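Local coordinates for dTor_3x33L (Synthetic construct, PDB 4YY2), which is a computationally designed protein whose three tandem repeats close into a left-handed alpha/alpha toroid, at residues L15-S20 and E25-K30; K33-R36 and S40-E43. All coordinates share one frame; numbering follows the deposited sequence.

Interaction 1. Residues L15-S20 and E25-K30; sequences LIAEAS and EEVKEK
Val27 is the residue of segment 25-30 that meets segment 15-20, and it does so with both of its methyl groups. Just ahead of it, Glu26, whose side chain faces solvent as befits a glutamate, has its backbone N hydrogen-bonded to Thr23 OG1 near the start of this helix. At Val27 the helix comes closest to its predecessor, with 6.0 Å between Ala17 CA and Val27 CA. Ala17 makes so near an approach possible, because its side chain is a single methyl. Val27 CG2, which lies beside its own backbone N, rests 3.7 Å from Ala17 CB and equally close to Ala17 CA, so it packs against the small residue's backbone as well as its methyl. Val27 CG1 is turned anti to the backbone N (chi1 170°) and reaches instead toward Ile16, ending 4.2 Å from Ile16 CG2; these two branched side chains cross at about a right angle. Ile16 also touches Leu45 and Ile49 of helix 41-53 and Ile82 of helix 74-86. Farther along, Lys30 makes no contact with segment 15-20; its long, charged chain lies on Leu48 of helix 41-53 and forms a salt bridge with Glu51. At the end of segment 15-20, Ser20 OG folds back onto Ile16 O (2.8 Å), approaching from above the carbonyl plane, and that oxygen also accepts from Ser20 N. Here the alanine lets a valine methyl approach its backbone, and the two helices, joined by a short loop, form a helical hairpin, as expected for consecutive helices of an alpha/alpha toroid.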
ATOM      1  N   LEU A  15       1.805  -5.196   4.792  1.00 31.10           N
ATOM      2  CA  LEU A  15       3.033  -4.619   4.291  1.00 30.60           C
ATOM      3  C   LEU A  15       3.128  -3.146   4.680  1.00 32.43           C
ATOM      4  O   LEU A  15       4.219  -2.647   4.969  1.00 30.93           O
ATOM      5  CB  LEU A  15       3.174  -4.807   2.747  1.00 31.68           C
ATOM      6  CG  LEU A  15       3.351  -6.253   2.307  1.00 30.46           C
ATOM      7  CD1 LEU A  15       3.275  -6.425   0.828  1.00 34.91           C
ATOM      8  CD2 LEU A  15       4.623  -6.889   2.865  1.00 36.06           C
ATOM      9  N   ILE A  16       2.005  -2.430   4.575  1.00 29.69           N
ATOM     10  CA  ILE A  16       1.938  -0.996   4.968  1.00 30.78           C
ATOM     11  C   ILE A  16       2.193  -0.814   6.467  1.00 32.31           C
ATOM     12  O   ILE A  16       2.998   0.070   6.856  1.00 32.74           O
ATOM     13  CB  ILE A  16       0.619  -0.356   4.531  1.00 29.50           C
ATOM     14  CG1 ILE A  16       0.545  -0.319   2.983  1.00 31.88           C
ATOM     15  CG2 ILE A  16       0.462   1.011   5.161  1.00 33.44           C
ATOM     16  CD1 ILE A  16      -0.843  -0.035   2.441  1.00 32.64           C
ATOM     17  N   ALA A  17       1.608  -1.690   7.298  1.00 29.71           N
ATOM     18  CA  ALA A  17       1.971  -1.682   8.703  1.00 30.18           C
ATOM     19  C   ALA A  17       3.457  -1.822   8.983  1.00 30.61           C
ATOM     20  O   ALA A  17       4.059  -1.066   9.818  1.00 32.69           O
ATOM     21  CB  ALA A  17       1.201  -2.753   9.450  1.00 31.12           C
ATOM     22  N   GLU A  18       4.090  -2.808   8.337  1.00 31.72           N
ATOM     23  CA  GLU A  18       5.551  -2.953   8.497  1.00 34.44           C
ATOM     24  C   GLU A  18       6.306  -1.699   8.088  1.00 36.07           C
ATOM     25  O   GLU A  18       7.278  -1.251   8.797  1.00 31.29           O
ATOM     26  CB  GLU A  18       6.060  -4.148   7.746  1.00 38.75           C
ATOM     27  CG  GLU A  18       7.431  -4.601   8.206  1.00 43.35           C
ATOM     28  CD  GLU A  18       7.767  -6.050   7.861  1.00 48.74           C
ATOM     29  OE1 GLU A  18       7.136  -6.615   6.936  1.00 53.53           O
ATOM     30  OE2 GLU A  18       8.676  -6.627   8.544  1.00 54.19           O
ATOM     31  N   ALA A  19       5.880  -1.080   6.990  1.00 34.53           N
ATOM     32  CA  ALA A  19       6.602   0.109   6.458  1.00 34.00           C
ATOM     33  C   ALA A  19       6.383   1.315   7.392  1.00 35.29           C
ATOM     34  O   ALA A  19       7.225   2.209   7.430  1.00 39.78           O
ATOM     35  CB  ALA A  19       6.142   0.481   5.035  1.00 33.11           C
ATOM     36  N   SER A  20       5.260   1.327   8.121  1.00 31.29           N
ATOM     37  CA  SER A  20       4.781   2.389   8.992  1.00 34.35           C
ATOM     38  C   SER A  20       5.231   2.261  10.427  1.00 30.86           C
ATOM     39  O   SER A  20       5.032   3.184  11.166  1.00 32.12           O
ATOM     40  CB  SER A  20       3.220   2.371   9.076  1.00 36.47           C
ATOM     41  OG  SER A  20       2.616   2.633   7.803  1.00 46.85           O
ATOM     42  N   GLU A  25      -3.484  -4.364  12.901  1.00 30.98           N
ATOM     43  CA  GLU A  25      -4.851  -3.921  13.287  1.00 37.34           C
ATOM     44  C   GLU A  25      -5.061  -2.397  13.253  1.00 33.07           C
ATOM     45  O   GLU A  25      -6.138  -1.938  12.933  1.00 33.26           O
ATOM     46  CB  GLU A  25      -5.342  -4.471  14.647  1.00 42.49           C
ATOM     47  CG  GLU A  25      -5.756  -5.918  14.608  1.00 49.24           C
ATOM     48  CD  GLU A  25      -6.913  -6.200  13.609  1.00 50.12           C
ATOM     49  OE1 GLU A  25      -8.001  -5.551  13.710  1.00 49.18           O
ATOM     50  OE2 GLU A  25      -6.719  -7.096  12.747  1.00 58.32           O
ATOM     51  N   GLU A  26      -4.033  -1.639  13.664  1.00 29.98           N
ATOM     52  CA  GLU A  26      -4.058  -0.185  13.602  1.00 27.92           C
ATOM     53  C   GLU A  26      -4.268   0.278  12.163  1.00 28.67           C
ATOM     54  O   GLU A  26      -5.120   1.122  11.840  1.00 31.02           O
ATOM     55  CB  GLU A  26      -2.742   0.381  14.199  1.00 28.70           C
ATOM     56  CG  GLU A  26      -2.780   0.403  15.696  1.00 32.75           C
ATOM     57  CD  GLU A  26      -1.442   0.711  16.348  1.00 40.65           C
ATOM     58  OE1 GLU A  26      -0.374   0.545  15.738  1.00 35.94           O
ATOM     59  OE2 GLU A  26      -1.480   1.108  17.497  1.00 39.39           O
ATOM     60  N   VAL A  27      -3.513  -0.355  11.246  1.00 27.31           N
ATOM     61  CA  VAL A  27      -3.612   0.059   9.856  1.00 29.30           C
ATOM     62  C   VAL A  27      -5.015  -0.332   9.311  1.00 31.00           C
ATOM     63  O   VAL A  27      -5.661   0.469   8.621  1.00 30.27           O
ATOM     64  CB  VAL A  27      -2.481  -0.581   9.056  1.00 30.92           C
ATOM     65  CG1 VAL A  27      -2.681  -0.381   7.552  1.00 31.46           C
ATOM     66  CG2 VAL A  27      -1.193   0.057   9.532  1.00 33.72           C
ATOM     67  N   LYS A  28      -5.458  -1.522   9.646  1.00 29.33           N
ATOM     68  CA  LYS A  28      -6.763  -2.018   9.228  1.00 32.58           C
ATOM     69  C   LYS A  28      -7.822  -1.086   9.698  1.00 30.47           C
ATOM     70  O   LYS A  28      -8.762  -0.786   8.967  1.00 32.44           O
ATOM     71  CB  LYS A  28      -7.044  -3.386   9.876  1.00 41.15           C
ATOM     72  CG  LYS A  28      -8.382  -4.014   9.500  1.00 40.41           C
ATOM     73  CD  LYS A  28      -8.644  -5.397  10.107  1.00 48.36           C
ATOM     74  CE  LYS A  28      -9.937  -5.977   9.538  1.00 45.45           C
ATOM     75  NZ  LYS A  28     -10.163  -7.379   9.948  1.00 41.57           N
ATOM     76  N   GLU A  29      -7.757  -0.683  10.957  1.00 33.48           N
ATOM     77  CA  GLU A  29      -8.824   0.171  11.481  1.00 32.72           C
ATOM     78  C   GLU A  29      -8.818   1.534  10.830  1.00 33.50           C
ATOM     79  O   GLU A  29      -9.905   2.066  10.563  1.00 32.48           O
ATOM     80  CB  GLU A  29      -8.854   0.276  12.982  1.00 36.60           C
ATOM     81  CG  GLU A  29      -9.206  -1.044  13.637  1.00 41.98           C
ATOM     82  CD  GLU A  29     -10.677  -1.426  13.544  1.00 46.81           C
ATOM     83  OE1 GLU A  29     -11.537  -0.650  13.068  1.00 41.13           O
ATOM     84  OE2 GLU A  29     -10.926  -2.554  13.935  1.00 40.61           O
ATOM     85  N   LYS A  30      -7.647   2.113  10.592  1.00 34.57           N
ATOM     86  CA  LYS A  30      -7.570   3.354   9.804  1.00 35.83           C
ATOM     87  C   LYS A  30      -8.186   3.211   8.406  1.00 29.93           C
ATOM     88  O   LYS A  30      -8.978   4.035   7.973  1.00 32.34           O
ATOM     89  CB  LYS A  30      -6.132   3.850   9.640  1.00 38.19           C
ATOM     90  CG  LYS A  30      -5.570   4.487  10.900  1.00 44.51           C
ATOM     91  CD  LYS A  30      -4.041   4.571  10.878  1.00 50.33           C
ATOM     92  CE  LYS A  30      -3.553   5.655   9.954  1.00 57.62           C
ATOM     93  NZ  LYS A  30      -2.069   5.699  10.089  1.00 64.12           N
TER

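Interaction 2. Residues K33-R36 and S40-E43; sequences KELR and SPTE
Ser40 OG accepts a hydrogen bond from Glu43 N at 3.1 Å, nearly straight with an N-H...O angle of 166°, and so caps the first turn of helix 41-53. In return Glu43 OE1 reaches back toward Ser40 N, a weak bond at 3.5 Å, and the two together make a capping box. Glu43 can span the turn because its chain is extended, with CG anti to the backbone N (chi1 -169°). Serine suits the N-cap, since its short hydroxyl can replace a missing backbone acceptor; proline suits the first helical position, where no N-H is required of it. Onto this capped turn comes Leu35 from the last part of helix 24-36. Its CD2 methyl does the touching: it lies 3.6 Å from Pro41 N and 3.7 Å from Ser40 C, over the peptide link joining the two residues, and over the face of the proline ring, 3.9 Å from Pro41 CD. Leu35 also packs on Val44, one turn farther into the helix. Beside it Glu34 forms salt bridges to Lys37 and Lys39 of the connecting loop. No hydrogen bond crosses between the two segments, so the contact itself is apolar: one leucine methyl lies against one face of the Ser40-Pro41 peptide, while the N-H of Glu43 is satisfied by the capping serine and Glu34 pairs with its two lysines at the surface.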
ATOM      1  N   LYS A  33     -12.043   2.896   8.656  1.00 31.78           N
ATOM      2  CA  LYS A  33     -12.640   4.195   9.008  1.00 36.59           C
ATOM      3  C   LYS A  33     -12.676   5.161   7.819  1.00 37.18           C
ATOM      4  O   LYS A  33     -13.641   5.928   7.610  1.00 34.45           O
ATOM      5  CB  LYS A  33     -11.823   4.814  10.164  1.00 40.02           C
ATOM      6  CG  LYS A  33     -12.197   6.214  10.563  1.00 47.96           C
ATOM      7  CD  LYS A  33     -10.905   6.908  10.993  1.00 58.28           C
ATOM      8  CE  LYS A  33     -10.471   6.515  12.391  1.00 54.94           C
ATOM      9  NZ  LYS A  33     -10.546   7.691  13.329  1.00 59.82           N
ATOM     10  N   GLU A  34     -11.626   5.178   7.043  1.00 35.06           N
ATOM     11  CA  GLU A  34     -11.577   6.045   5.850  1.00 36.24           C
ATOM     12  C   GLU A  34     -12.563   5.630   4.749  1.00 38.65           C
ATOM     13  O   GLU A  34     -13.174   6.476   4.112  1.00 35.57           O
ATOM     14  CB  GLU A  34     -10.142   6.126   5.279  1.00 36.98           C
ATOM     15  CG  GLU A  34      -9.142   6.786   6.189  1.00 36.69           C
ATOM     16  CD  GLU A  34      -9.443   8.235   6.557  1.00 43.70           C
ATOM     17  OE1 GLU A  34      -9.950   9.016   5.705  1.00 43.47           O
ATOM     18  OE2 GLU A  34      -9.166   8.586   7.736  1.00 46.52           O
ATOM     19  N   LEU A  35     -12.737   4.318   4.578  1.00 31.78           N
ATOM     20  CA  LEU A  35     -13.746   3.800   3.687  1.00 36.97           C
ATOM     21  C   LEU A  35     -15.140   4.255   4.101  1.00 37.47           C
ATOM     22  O   LEU A  35     -15.993   4.577   3.248  1.00 36.85           O
ATOM     23  CB  LEU A  35     -13.696   2.275   3.652  1.00 37.07           C
ATOM     24  CG  LEU A  35     -12.436   1.711   2.955  1.00 43.06           C
ATOM     25  CD1 LEU A  35     -12.458   0.194   3.058  1.00 45.58           C
ATOM     26  CD2 LEU A  35     -12.362   2.137   1.502  1.00 44.92           C
ATOM     27  N   ARG A  36     -15.384   4.278   5.406  1.00 39.08           N
ATOM     28  CA  ARG A  36     -16.693   4.705   5.939  1.00 42.04           C
ATOM     29  C   ARG A  36     -16.990   6.193   5.639  1.00 46.48           C
ATOM     30  O   ARG A  36     -18.164   6.610   5.628  1.00 43.71           O
ATOM     31  CB  ARG A  36     -16.801   4.422   7.429  1.00 41.27           C
ATOM     32  CG  ARG A  36     -17.025   2.978   7.757  1.00 40.90           C
ATOM     33  CD  ARG A  36     -17.506   2.781   9.194  1.00 45.42           C
ATOM     34  NE  ARG A  36     -16.532   3.183  10.206  1.00 44.57           N
ATOM     35  CZ  ARG A  36     -15.555   2.419  10.679  1.00 44.44           C
ATOM     36  NH1 ARG A  36     -15.348   1.205  10.220  1.00 41.63           N
ATOM     37  NH2 ARG A  36     -14.747   2.906  11.608  1.00 47.30           N
ATOM     38  N   SER A  40     -12.423   5.233  -1.698  1.00 36.68           N
ATOM     39  CA  SER A  40     -12.242   3.951  -2.375  1.00 38.09           C
ATOM     40  C   SER A  40     -11.059   3.260  -1.738  1.00 29.90           C
ATOM     41  O   SER A  40     -10.126   3.918  -1.313  1.00 36.15           O
ATOM     42  CB  SER A  40     -11.948   4.072  -3.944  1.00 38.80           C
ATOM     43  OG  SER A  40     -10.566   4.465  -4.306  1.00 36.23           O
ATOM     44  N   PRO A  41     -11.027   1.918  -1.789  1.00 32.50           N
ATOM     45  CA  PRO A  41      -9.850   1.237  -1.229  1.00 33.50           C
ATOM     46  C   PRO A  41      -8.524   1.636  -1.854  1.00 33.20           C
ATOM     47  O   PRO A  41      -7.533   1.805  -1.129  1.00 30.16           O
ATOM     48  CB  PRO A  41     -10.116  -0.223  -1.550  1.00 34.56           C
ATOM     49  CG  PRO A  41     -11.593  -0.315  -1.606  1.00 35.39           C
ATOM     50  CD  PRO A  41     -12.074   0.954  -2.196  1.00 35.12           C
ATOM     51  N   THR A  42      -8.457   1.790  -3.167  1.00 32.30           N
ATOM     52  CA  THR A  42      -7.165   2.224  -3.744  1.00 34.71           C
ATOM     53  C   THR A  42      -6.723   3.586  -3.220  1.00 30.53           C
ATOM     54  O   THR A  42      -5.513   3.800  -2.815  1.00 32.44           O
ATOM     55  CB  THR A  42      -7.199   2.282  -5.294  1.00 37.76           C
ATOM     56  OG1 THR A  42      -7.515   0.980  -5.807  1.00 33.97           O
ATOM     57  CG2 THR A  42      -5.823   2.704  -5.828  1.00 34.66           C
ATOM     58  N   GLU A  43      -7.637   4.532  -3.221  1.00 28.23           N
ATOM     59  CA  GLU A  43      -7.318   5.861  -2.701  1.00 30.67           C
ATOM     60  C   GLU A  43      -6.801   5.829  -1.257  1.00 36.26           C
ATOM     61  O   GLU A  43      -5.818   6.506  -0.913  1.00 30.69           O
ATOM     62  CB  GLU A  43      -8.593   6.704  -2.716  1.00 37.07           C
ATOM     63  CG  GLU A  43      -8.432   8.153  -2.461  1.00 37.41           C
ATOM     64  CD  GLU A  43      -9.782   8.865  -2.438  1.00 42.39           C
ATOM     65  OE1 GLU A  43     -10.866   8.225  -2.499  1.00 41.88           O
ATOM     66  OE2 GLU A  43      -9.729  10.063  -2.352  1.00 43.49           O
TER

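From the N terminus, helix 8-20 leads through a short turn into helix 24-36, and interaction 1 closes that turn as a buried contact near the start of the second helix. The chain then runs down helix 24-36 to its far end, where interaction 2 closes the next loop at the surface and brings in helix 41-53. The two contacts lie in series, neither enclosing nor crossing the other, with centres 14 Å apart. Helix 24-36 belongs to both, so it is joined to its predecessor near one end and to its successor near the other. The two contacts thus set three consecutive helices of the toroid beside one another.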